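Local coordinates for protein folylpolyglutamate synthase/dihydrofolate synthase (PDB 1O5Z) that probably joins L-glutamate to dihydropteroate and to tetrahydrofolate in ATP-dependent, magnesium-requiring reactions, making dihydrofolate and extending polyglutamate tails, at residues K53-K63 and V168-D179; R95-I103 and M139-V149. One frame throughout, in Å; residues are numbered along the deposited sequence.

Overall arrangement
The chain enters the large mixed sheet on strand 53-58, turns through the P-loop into helix 63-77 and re-enters the sheet, parallel, on strand 81-84. The hairpin 95-103 then adds two strands to one end of the sheet; helices 105-122 and 132-146 follow, and interaction 2 closes a short loop by setting residues 139-149 against the hairpin. After strand 151-155, residues 168-179 run alongside residues 53-63, and interaction 1 closes a longer loop within which interaction 2 is nested. Interaction 1 thus joins two neighbouring inner strands and the P-loop that follows the first, while interaction 2 fastens a helix to the sheet's edge. They meet where Val-168 packs on Phe-141.

Interaction 1: residues K53-K63 and V168-D179; sequences KTIHIGGTNGK and VFPLCSTIVTVD. With SO4 (sulfate ion), chain C; SO4 (sulfate ion), chain B.
The P-loop, Gly-58 to Lys-63 here, grows out of the end of strand 53-58, which pairs in parallel with 173-175: His-56 beside Ser-173, Ile-57 beside Thr-174, Gly-58 beside Ile-175. Backbone bonds alternate along the pair, as when Thr-174 N meets His-56 O at 2.8 Å and Gly-58 N meets Thr-174 O at 2.7 Å. Near the start of residues 168-179, the methyl CG2 of Val-168 lies over one face of the His-56 ring, whose NE2 bonds Thr-165. At Gly-59 any CB would strike the backbone N of Val-176 and Thr-177. Thr-60 OG1 accepts an almost straight bond from Asp-179 N (3.1 Å, 178°). With OG1 tucked between its own N and carbonyl carbon (chi1 67°), Thr-177 accepts from Asn-61 N at 3.0 Å and donates to Asp-179 OD2 at 2.7 Å. Asn-61 ND2 reaches the opposite face of that carboxylate, 3.3 Å from OD2, while Asp-179 OD1 pairs with Lys-213. Lys-63 NZ holds Gly-59 O at 2.9 Å. Gly-62 N donates to O1 of the chain C sulfate at 2.8 Å, consistent with a phosphate site. Glycines that make room, with hydroxyl, amide and carboxylate groups, therefore hold a loop whose Gly-62 N-H faces an anion.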
loop_
_atom_site.group_PDB
_atom_site.type_symbol
_atom_site.label_atom_id
_atom_site.label_comp_id
_atom_site.label_asym_id
_atom_site.label_seq_id
_atom_site.Cartn_x
_atom_site.Cartn_y
_atom_site.Cartn_z
ATOM N N LYS A 53 -19.932 -0.851 8.753
ATOM C CA LYS A 53 -18.847 -0.566 9.687
ATOM C C LYS A 53 -17.562 -0.383 8.911
ATOM O O LYS A 53 -17.397 -0.894 7.799
ATOM C CB LYS A 53 -18.661 -1.695 10.727
ATOM C CG LYS A 53 -19.892 -2.074 11.531
ATOM C CD LYS A 53 -20.462 -0.827 12.250
ATOM C CE LYS A 53 -21.711 -1.115 13.143
ATOM N NZ LYS A 53 -22.590 0.119 13.291
ATOM N N THR A 54 -16.618 0.304 9.538
ATOM C CA THR A 54 -15.471 0.803 8.834
ATOM C C THR A 54 -14.265 0.719 9.753
ATOM O O THR A 54 -14.409 0.788 10.989
ATOM C CB THR A 54 -15.875 2.213 8.363
ATOM O OG1 THR A 54 -15.931 2.243 6.911
ATOM C CG2 THR A 54 -14.968 3.232 8.753
ATOM N N ILE A 55 -13.089 0.467 9.159
ATOM C CA ILE A 55 -11.808 0.545 9.891
ATOM C C ILE A 55 -10.901 1.415 9.071
ATOM O O ILE A 55 -10.867 1.305 7.864
ATOM C CB ILE A 55 -11.194 -0.840 10.129
ATOM C CG1 ILE A 55 -12.099 -1.633 11.040
ATOM C CG2 ILE A 55 -9.782 -0.733 10.739
ATOM C CD1 ILE A 55 -11.742 -3.129 11.046
ATOM N N HIS A 56 -10.209 2.319 9.748
ATOM C CA HIS A 56 -9.543 3.404 9.066
ATOM C C HIS A 56 -8.076 3.403 9.397
ATOM O O HIS A 56 -7.743 3.513 10.561
ATOM C CB HIS A 56 -10.160 4.750 9.448
ATOM C CG HIS A 56 -9.856 5.832 8.470
ATOM N ND1 HIS A 56 -10.052 7.164 8.753
ATOM C CD2 HIS A 56 -9.396 5.779 7.197
ATOM C CE1 HIS A 56 -9.707 7.881 7.698
ATOM N NE2 HIS A 56 -9.284 7.069 6.750
ATOM N N ILE A 57 -7.222 3.274 8.367
ATOM C CA ILE A 57 -5.783 3.078 8.560
ATOM C C ILE A 57 -4.903 4.075 7.832
ATOM O O ILE A 57 -4.814 4.054 6.610
ATOM C CB ILE A 57 -5.372 1.620 8.188
ATOM C CG1 ILE A 57 -6.149 0.613 9.070
ATOM C CG2 ILE A 57 -3.868 1.400 8.438
ATOM C CD1 ILE A 57 -6.566 -0.470 8.383
ATOM N N GLY A 58 -4.198 4.892 8.611
ATOM C CA GLY A 58 -3.222 5.825 8.084
ATOM C C GLY A 58 -1.825 5.598 8.609
ATOM O O GLY A 58 -1.529 4.624 9.292
ATOM N N GLY A 59 -0.946 6.511 8.288
ATOM C CA GLY A 59 0.429 6.405 8.698
ATOM C C GLY A 59 1.332 6.585 7.504
ATOM O O GLY A 59 0.960 6.302 6.390
ATOM N N THR A 60 2.532 7.059 7.744
ATOM C CA THR A 60 3.498 7.253 6.674
ATOM C C THR A 60 3.917 5.937 5.967
ATOM O O THR A 60 3.967 5.844 4.726
ATOM C CB THR A 60 4.692 7.982 7.266
ATOM O OG1 THR A 60 4.230 9.209 7.853
ATOM C CG2 THR A 60 5.660 8.418 6.173
ATOM N N ASN A 61 4.210 4.922 6.773
ATOM C CA ASN A 61 4.605 3.632 6.251
ATOM C C ASN A 61 3.853 2.540 6.973
ATOM O O ASN A 61 3.641 2.630 8.163
ATOM C CB ASN A 61 6.125 3.426 6.397
ATOM C CG ASN A 61 6.926 4.414 5.552
ATOM O OD1 ASN A 61 6.738 4.496 4.314
ATOM N ND2 ASN A 61 7.788 5.207 6.214
ATOM N N GLY A 62 3.491 1.505 6.243
ATOM C CA GLY A 62 2.805 0.369 6.827
ATOM C C GLY A 62 1.296 0.410 6.724
ATOM O O GLY A 62 0.634 -0.538 7.141
ATOM N N LYS A 63 0.724 1.487 6.198
ATOM C CA LYS A 63 -0.726 1.549 6.227
ATOM C C LYS A 63 -1.352 0.546 5.246
ATOM O O LYS A 63 -2.384 -0.058 5.555
ATOM C CB LYS A 63 -1.295 2.978 6.076
ATOM C CG LYS A 63 -0.727 3.815 4.992
ATOM C CD LYS A 63 -1.629 5.008 4.673
ATOM C CE LYS A 63 -1.012 5.818 3.490
ATOM N NZ LYS A 63 0.471 5.994 3.597
ATOM N N VAL A 168 -15.439 8.868 7.150
ATOM C CA VAL A 168 -15.978 7.734 7.895
ATOM C C VAL A 168 -15.968 8.012 9.385
ATOM O O VAL A 168 -15.256 8.898 9.851
ATOM C CB VAL A 168 -15.182 6.410 7.653
ATOM C CG1 VAL A 168 -15.150 6.067 6.193
ATOM C CG2 VAL A 168 -13.754 6.459 8.223
ATOM N N PHE A 169 -16.793 7.244 10.101
ATOM C CA PHE A 169 -16.693 7.057 11.552
ATOM C C PHE A 169 -16.442 5.553 11.844
ATOM O O PHE A 169 -17.359 4.739 11.814
ATOM C CB PHE A 169 -17.965 7.526 12.204
ATOM C CG PHE A 169 -17.731 8.258 13.435
ATOM C CD1 PHE A 169 -17.549 9.644 13.398
ATOM C CD2 PHE A 169 -17.670 7.567 14.664
ATOM C CE1 PHE A 169 -17.310 10.358 14.560
ATOM C CE2 PHE A 169 -17.449 8.262 15.876
ATOM C CZ PHE A 169 -17.273 9.665 15.837
ATOM N N PRO A 170 -15.182 5.189 12.034
ATOM C CA PRO A 170 -14.802 3.795 12.060
ATOM C C PRO A 170 -14.944 3.134 13.423
ATOM O O PRO A 170 -15.204 3.794 14.422
ATOM C CB PRO A 170 -13.324 3.849 11.654
ATOM C CG PRO A 170 -12.834 5.125 12.174
ATOM C CD PRO A 170 -14.006 6.074 12.187
ATOM N N LEU A 171 -14.738 1.833 13.451
ATOM C CA LEU A 171 -14.656 1.114 14.706
ATOM C C LEU A 171 -13.297 1.375 15.406
ATOM O O LEU A 171 -13.166 1.264 16.628
ATOM C CB LEU A 171 -14.842 -0.387 14.439
ATOM C CG LEU A 171 -16.182 -0.819 13.839
ATOM C CD1 LEU A 171 -16.100 -2.289 13.453
ATOM C CD2 LEU A 171 -17.278 -0.587 14.852
ATOM N N CYS A 172 -12.299 1.728 14.604
ATOM C CA CYS A 172 -10.966 1.970 15.078
ATOM C C CYS A 172 -10.261 2.779 14.024
ATOM O O CYS A 172 -10.505 2.604 12.838
ATOM C CB CYS A 172 -10.224 0.644 15.247
ATOM S SG CYS A 172 -8.644 0.815 16.111
ATOM N N SER A 173 -9.405 3.686 14.483
ATOM C CA SER A 173 -8.521 4.509 13.645
ATOM C C SER A 173 -7.107 4.101 14.022
ATOM O O SER A 173 -6.758 4.016 15.211
ATOM C CB SER A 173 -8.701 5.994 13.948
ATOM O OG SER A 173 -10.063 6.367 13.823
ATOM N N THR A 174 -6.317 3.819 13.001
ATOM C CA THR A 174 -4.943 3.378 13.171
ATOM C C THR A 174 -4.008 4.347 12.494
ATOM O O THR A 174 -4.237 4.739 11.334
ATOM C CB THR A 174 -4.818 1.988 12.560
ATOM O OG1 THR A 174 -5.749 1.123 13.233
ATOM C CG2 THR A 174 -3.383 1.356 12.782
ATOM N N ILE A 175 -2.993 4.786 13.224
ATOM C CA ILE A 175 -1.903 5.527 12.611
ATOM C C ILE A 175 -0.626 4.712 12.769
ATOM O O ILE A 175 -0.004 4.674 13.845
ATOM C CB ILE A 175 -1.781 6.922 13.218
ATOM C CG1 ILE A 175 -3.091 7.703 12.962
ATOM C CG2 ILE A 175 -0.592 7.665 12.569
ATOM C CD1 ILE A 175 -3.236 9.002 13.729
ATOM N N VAL A 176 -0.259 4.006 11.708
ATOM C CA VAL A 176 0.760 2.982 11.854
ATOM C C VAL A 176 2.072 3.636 12.303
ATOM O O VAL A 176 2.646 3.257 13.332
ATOM C CB VAL A 176 0.980 2.159 10.561
ATOM C CG1 VAL A 176 2.006 1.018 10.843
ATOM C CG2 VAL A 176 -0.323 1.589 10.012
ATOM N N THR A 177 2.523 4.624 11.510
ATOM C CA THR A 177 3.662 5.472 11.829
ATOM C C THR A 177 3.465 6.924 11.424
ATOM O O THR A 177 2.604 7.258 10.626
ATOM C CB THR A 177 5.013 4.976 11.158
ATOM O OG1 THR A 177 5.004 5.091 9.696
ATOM C CG2 THR A 177 5.285 3.488 11.517
ATOM N N VAL A 178 4.340 7.759 11.982
ATOM C CA VAL A 178 4.518 9.120 11.549
ATOM C C VAL A 178 6.011 9.358 11.300
ATOM O O VAL A 178 6.789 9.467 12.253
ATOM C CB VAL A 178 3.993 10.101 12.617
ATOM C CG1 VAL A 178 4.219 11.552 12.154
ATOM C CG2 VAL A 178 2.507 9.774 12.995
ATOM N N ASP A 179 6.387 9.438 10.018
ATOM C CA ASP A 179 7.787 9.594 9.601
ATOM C C ASP A 179 7.963 10.824 8.705
ATOM O O ASP A 179 7.068 11.157 7.933
ATOM C CB ASP A 179 8.254 8.324 8.878
ATOM C CG ASP A 179 8.149 7.073 9.755
ATOM O OD1 ASP A 179 8.719 7.176 10.888
ATOM O OD2 ASP A 179 7.543 5.974 9.412
HETATM S S SO4 C . 2.767 0.442 3.007
HETATM O O1 SO4 C . 3.821 1.322 3.492
HETATM O O2 SO4 C . 3.005 -0.091 1.686
HETATM O O3 SO4 C . 1.583 1.309 2.981
HETATM O O4 SO4 C . 2.602 -0.732 3.871
HETATM S S SO4 B . 1.101 9.824 3.990
HETATM O O1 SO4 B . 0.622 9.260 2.725
HETATM O O2 SO4 B . 2.530 9.566 4.120
HETATM O O3 SO4 B . 0.326 9.177 5.057
HETATM O O4 SO4 B . 0.833 11.252 4.077
HETATM O O HOH W 1 -17.738 1.912 11.802
#

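Interaction 2: residues R95-I103 and M139-V149; sequences RIRLNEEYI and MAFLYFAEKNV
Tyr-143 of helix 132-146 lies against Ile-96 and Ile-103 of the hairpin 95-103, and this is the tight part of the contact. Ile-103 CD1 sits over one face of the ring, 3.8 Å from its centroid and 18° off the normal, in a CH-pi contact. The methyl CG2 of Ile-96 comes obliquely to Tyr-143 CD2 at 3.4 Å, while CG of Lys-147 covers the other face. With CG opposite the backbone N (chi1 174°), the tyrosine reaches across to the hairpin, its OH coming to 3.8 Å from Leu-98 CB. Were Tyr-143 an alanine, Ile-103 would probably lose the ring face under its CD1 and Ile-96 CG2 its aromatic neighbour, opening a gap between hairpin and helix. Ala-140 suits its place by being small: its CB lets Ile-96 CG1 come within 3.9 Å, and Met-139 CE covers the end of Ile-96.

The side nearer solvent is looser. There Leu-98 CD2 crosses the aliphatic chain of Lys-147, 3.7 Å from CD, and Leu-98 CD1 meets Val-149 CG1. Lys-147 lends its methylenes to the contact; its NZ has a weak, long ion pair with Asp-107. The type I' turn from Leu-98 to Glu-101 carries Asn-99 and Glu-100 past the helix without touching it.

The helix segment runs almost parallel to strand 96-98, 13° apart with 9.0 Å between axes. Helix 105-122 packs on Met-139, Tyr-143 and Ile-103, and strand 81-84 pairs with 96-98 and touches Ala-140 through Tyr-84.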
loop_
_atom_site.group_PDB
_atom_site.type_symbol
_atom_site.label_atom_id
_atom_site.label_comp_id
_atom_site.label_asym_id
_atom_site.label_seq_id
_atom_site.Cartn_x
_atom_site.Cartn_y
_atom_site.Cartn_z
ATOM N N ARG A 95 -7.104 -1.229 -6.099
ATOM C CA ARG A 95 -7.529 -0.179 -5.178
ATOM C C ARG A 95 -8.809 -0.530 -4.473
ATOM O O ARG A 95 -9.047 -0.033 -3.414
ATOM C CB ARG A 95 -7.715 1.172 -5.917
ATOM C CG ARG A 95 -6.457 1.782 -6.457
ATOM C CD ARG A 95 -6.692 2.872 -7.417
ATOM N NE ARG A 95 -5.435 3.399 -7.917
ATOM C CZ ARG A 95 -4.812 4.483 -7.438
ATOM N NH1 ARG A 95 -3.653 4.849 -7.984
ATOM N NH2 ARG A 95 -5.342 5.227 -6.450
ATOM N N ILE A 96 -9.641 -1.369 -5.094
ATOM C CA ILE A 96 -10.989 -1.691 -4.569
ATOM C C ILE A 96 -11.236 -3.194 -4.634
ATOM O O ILE A 96 -11.176 -3.793 -5.688
ATOM C CB ILE A 96 -12.061 -0.960 -5.389
ATOM C CG1 ILE A 96 -11.731 0.538 -5.488
ATOM C CG2 ILE A 96 -13.406 -1.138 -4.775
ATOM C CD1 ILE A 96 -12.686 1.282 -6.371
ATOM N N ARG A 97 -11.529 -3.777 -3.482
ATOM C CA ARG A 97 -11.609 -5.204 -3.344
ATOM C C ARG A 97 -12.813 -5.600 -2.538
ATOM O O ARG A 97 -13.293 -4.849 -1.707
ATOM C CB ARG A 97 -10.351 -5.732 -2.684
ATOM C CG ARG A 97 -9.154 -5.134 -3.226
ATOM C CD ARG A 97 -7.898 -5.847 -2.804
ATOM N NE ARG A 97 -6.742 -5.054 -3.196
ATOM C CZ ARG A 97 -5.509 -5.288 -2.819
ATOM N NH1 ARG A 97 -5.213 -6.335 -2.047
ATOM N NH2 ARG A 97 -4.548 -4.491 -3.266
ATOM N N LEU A 98 -13.320 -6.772 -2.877
ATOM C CA LEU A 98 -14.368 -7.466 -2.156
ATOM C C LEU A 98 -13.761 -8.815 -1.776
ATOM O O LEU A 98 -13.366 -9.612 -2.640
ATOM C CB LEU A 98 -15.586 -7.689 -3.038
ATOM C CG LEU A 98 -16.786 -8.433 -2.459
ATOM C CD1 LEU A 98 -17.363 -7.722 -1.255
ATOM C CD2 LEU A 98 -17.808 -8.550 -3.586
ATOM N N ASN A 99 -13.635 -9.004 -0.472
ATOM C CA ASN A 99 -13.097 -10.203 0.076
ATOM C C ASN A 99 -11.738 -10.418 -0.542
ATOM O O ASN A 99 -11.348 -11.515 -0.846
ATOM C CB ASN A 99 -14.071 -11.350 -0.152
ATOM C CG ASN A 99 -15.412 -11.120 0.577
ATOM O OD1 ASN A 99 -15.430 -10.439 1.583
ATOM N ND2 ASN A 99 -16.499 -11.739 0.100
ATOM N N GLU A 100 -11.037 -9.308 -0.725
ATOM C CA GLU A 100 -9.669 -9.285 -1.218
ATOM C C GLU A 100 -9.515 -9.749 -2.669
ATOM O O GLU A 100 -8.434 -10.058 -3.120
ATOM C CB GLU A 100 -8.759 -10.003 -0.216
ATOM C CG GLU A 100 -8.414 -9.111 0.987
ATOM C CD GLU A 100 -7.632 -7.895 0.586
ATOM O OE1 GLU A 100 -6.689 -8.027 -0.252
ATOM O OE2 GLU A 100 -7.917 -6.810 1.106
ATOM N N GLU A 101 -10.602 -9.746 -3.421
ATOM C CA GLU A 101 -10.534 -9.938 -4.842
ATOM C C GLU A 101 -10.692 -8.563 -5.480
ATOM O O GLU A 101 -11.520 -7.817 -5.065
ATOM C CB GLU A 101 -11.634 -10.872 -5.301
ATOM C CG GLU A 101 -11.356 -12.341 -5.053
ATOM C CD GLU A 101 -10.062 -12.813 -5.742
ATOM O OE1 GLU A 101 -10.074 -12.988 -7.012
ATOM O OE2 GLU A 101 -9.032 -12.999 -5.020
ATOM N N TYR A 102 -9.893 -8.241 -6.498
ATOM C CA TYR A 102 -9.990 -6.940 -7.171
ATOM C C TYR A 102 -11.368 -6.778 -7.835
ATOM O O TYR A 102 -11.894 -7.671 -8.467
ATOM C CB TYR A 102 -8.929 -6.749 -8.253
ATOM C CG TYR A 102 -7.481 -6.926 -7.853
ATOM C CD1 TYR A 102 -6.491 -7.017 -8.830
ATOM C CD2 TYR A 102 -7.088 -7.009 -6.501
ATOM C CE1 TYR A 102 -5.150 -7.222 -8.474
ATOM C CE2 TYR A 102 -5.764 -7.187 -6.148
ATOM C CZ TYR A 102 -4.803 -7.288 -7.114
ATOM O OH TYR A 102 -3.495 -7.473 -6.711
ATOM N N ILE A 103 -11.920 -5.590 -7.718
ATOM C CA ILE A 103 -13.073 -5.230 -8.491
ATOM C C ILE A 103 -12.811 -5.597 -9.961
ATOM O O ILE A 103 -11.685 -5.469 -10.438
ATOM C CB ILE A 103 -13.343 -3.734 -8.294
ATOM C CG1 ILE A 103 -14.675 -3.318 -8.939
ATOM C CG2 ILE A 103 -12.190 -2.873 -8.847
ATOM C CD1 ILE A 103 -15.088 -1.912 -8.570
ATOM N N MET A 139 -16.205 5.899 -5.470
ATOM C CA MET A 139 -16.439 4.661 -6.180
ATOM C C MET A 139 -16.321 3.460 -5.257
ATOM O O MET A 139 -17.158 2.596 -5.263
ATOM C CB MET A 139 -15.422 4.487 -7.274
ATOM C CG MET A 139 -15.641 5.354 -8.503
ATOM S SD MET A 139 -14.425 4.942 -9.833
ATOM C CE MET A 139 -14.352 3.118 -9.652
ATOM N N ALA A 140 -15.251 3.399 -4.463
ATOM C CA ALA A 140 -15.107 2.323 -3.512
ATOM C C ALA A 140 -16.258 2.305 -2.545
ATOM O O ALA A 140 -16.862 1.283 -2.348
ATOM C CB ALA A 140 -13.819 2.457 -2.792
ATOM N N PHE A 141 -16.582 3.448 -1.949
ATOM C CA PHE A 141 -17.679 3.514 -0.974
ATOM C C PHE A 141 -18.989 3.035 -1.547
ATOM O O PHE A 141 -19.743 2.327 -0.898
ATOM C CB PHE A 141 -17.886 4.922 -0.450
ATOM C CG PHE A 141 -16.900 5.346 0.588
ATOM C CD1 PHE A 141 -16.302 6.594 0.507
ATOM C CD2 PHE A 141 -16.622 4.545 1.695
ATOM C CE1 PHE A 141 -15.355 7.028 1.485
ATOM C CE2 PHE A 141 -15.725 4.982 2.673
ATOM C CZ PHE A 141 -15.095 6.242 2.562
ATOM N N LEU A 142 -19.263 3.451 -2.766
ATOM C CA LEU A 142 -20.496 3.062 -3.451
ATOM C C LEU A 142 -20.491 1.551 -3.731
ATOM O O LEU A 142 -21.467 0.853 -3.526
ATOM C CB LEU A 142 -20.585 3.844 -4.775
ATOM C CG LEU A 142 -21.884 3.695 -5.538
ATOM C CD1 LEU A 142 -23.029 3.932 -4.621
ATOM C CD2 LEU A 142 -21.947 4.615 -6.770
ATOM N N TYR A 143 -19.353 1.053 -4.197
ATOM C CA TYR A 143 -19.213 -0.350 -4.515
ATOM C C TYR A 143 -19.457 -1.212 -3.258
ATOM O O TYR A 143 -20.195 -2.166 -3.299
ATOM C CB TYR A 143 -17.824 -0.566 -5.077
ATOM C CG TYR A 143 -17.444 -1.975 -5.347
ATOM C CD1 TYR A 143 -17.928 -2.637 -6.453
ATOM C CD2 TYR A 143 -16.506 -2.629 -4.544
ATOM C CE1 TYR A 143 -17.542 -3.913 -6.738
ATOM C CE2 TYR A 143 -16.106 -3.901 -4.822
ATOM C CZ TYR A 143 -16.610 -4.537 -5.935
ATOM O OH TYR A 143 -16.229 -5.809 -6.239
ATOM N N PHE A 144 -18.827 -0.838 -2.151
ATOM C CA PHE A 144 -19.019 -1.514 -0.906
ATOM C C PHE A 144 -20.455 -1.523 -0.509
ATOM O O PHE A 144 -20.907 -2.512 0.031
ATOM C CB PHE A 144 -18.184 -0.864 0.203
ATOM C CG PHE A 144 -16.724 -0.847 -0.073
ATOM C CD1 PHE A 144 -16.120 -1.825 -0.868
ATOM C CD2 PHE A 144 -15.926 0.138 0.476
ATOM C CE1 PHE A 144 -14.752 -1.806 -1.133
ATOM C CE2 PHE A 144 -14.557 0.159 0.227
ATOM C CZ PHE A 144 -13.969 -0.840 -0.591
ATOM N N ALA A 145 -21.158 -0.424 -0.726
ATOM C CA ALA A 145 -22.600 -0.374 -0.488
ATOM C C ALA A 145 -23.379 -1.296 -1.463
ATOM O O ALA A 145 -24.220 -2.098 -1.038
ATOM C CB ALA A 145 -23.119 1.077 -0.603
ATOM N N GLU A 146 -23.094 -1.213 -2.764
ATOM C CA GLU A 146 -23.836 -2.024 -3.719
ATOM C C GLU A 146 -23.548 -3.489 -3.351
ATOM O O GLU A 146 -24.406 -4.341 -3.509
ATOM C CB GLU A 146 -23.565 -1.663 -5.216
ATOM C CG GLU A 146 -23.412 -0.152 -5.530
ATOM C CD GLU A 146 -24.236 0.470 -6.709
ATOM O OE1 GLU A 146 -25.179 1.264 -6.379
ATOM O OE2 GLU A 146 -23.951 0.282 -7.954
ATOM N N LYS A 147 -22.387 -3.792 -2.788
ATOM C CA LYS A 147 -22.068 -5.189 -2.475
ATOM C C LYS A 147 -22.517 -5.620 -1.081
ATOM O O LYS A 147 -22.242 -6.753 -0.678
ATOM C CB LYS A 147 -20.555 -5.461 -2.595
ATOM C CG LYS A 147 -20.031 -5.400 -4.005
ATOM C CD LYS A 147 -20.597 -6.516 -4.851
ATOM C CE LYS A 147 -20.014 -6.456 -6.258
ATOM N NZ LYS A 147 -20.543 -7.530 -7.173
ATOM N N ASN A 148 -23.176 -4.737 -0.329
ATOM C CA ASN A 148 -23.650 -5.114 1.019
ATOM C C ASN A 148 -22.543 -5.691 1.916
ATOM O O ASN A 148 -22.704 -6.707 2.549
ATOM C CB ASN A 148 -24.827 -6.086 0.926
ATOM C CG ASN A 148 -25.940 -5.559 0.024
ATOM O OD1 ASN A 148 -26.292 -4.373 0.054
ATOM N ND2 ASN A 148 -26.474 -6.424 -0.806
ATOM N N VAL A 149 -21.427 -5.008 1.986
ATOM C CA VAL A 149 -20.318 -5.488 2.824
ATOM C C VAL A 149 -20.666 -5.317 4.304
ATOM O O VAL A 149 -21.515 -4.504 4.663
ATOM C CB VAL A 149 -18.979 -4.809 2.466
ATOM C CG1 VAL A 149 -18.638 -5.008 0.984
ATOM C CG2 VAL A 149 -18.986 -3.334 2.833
#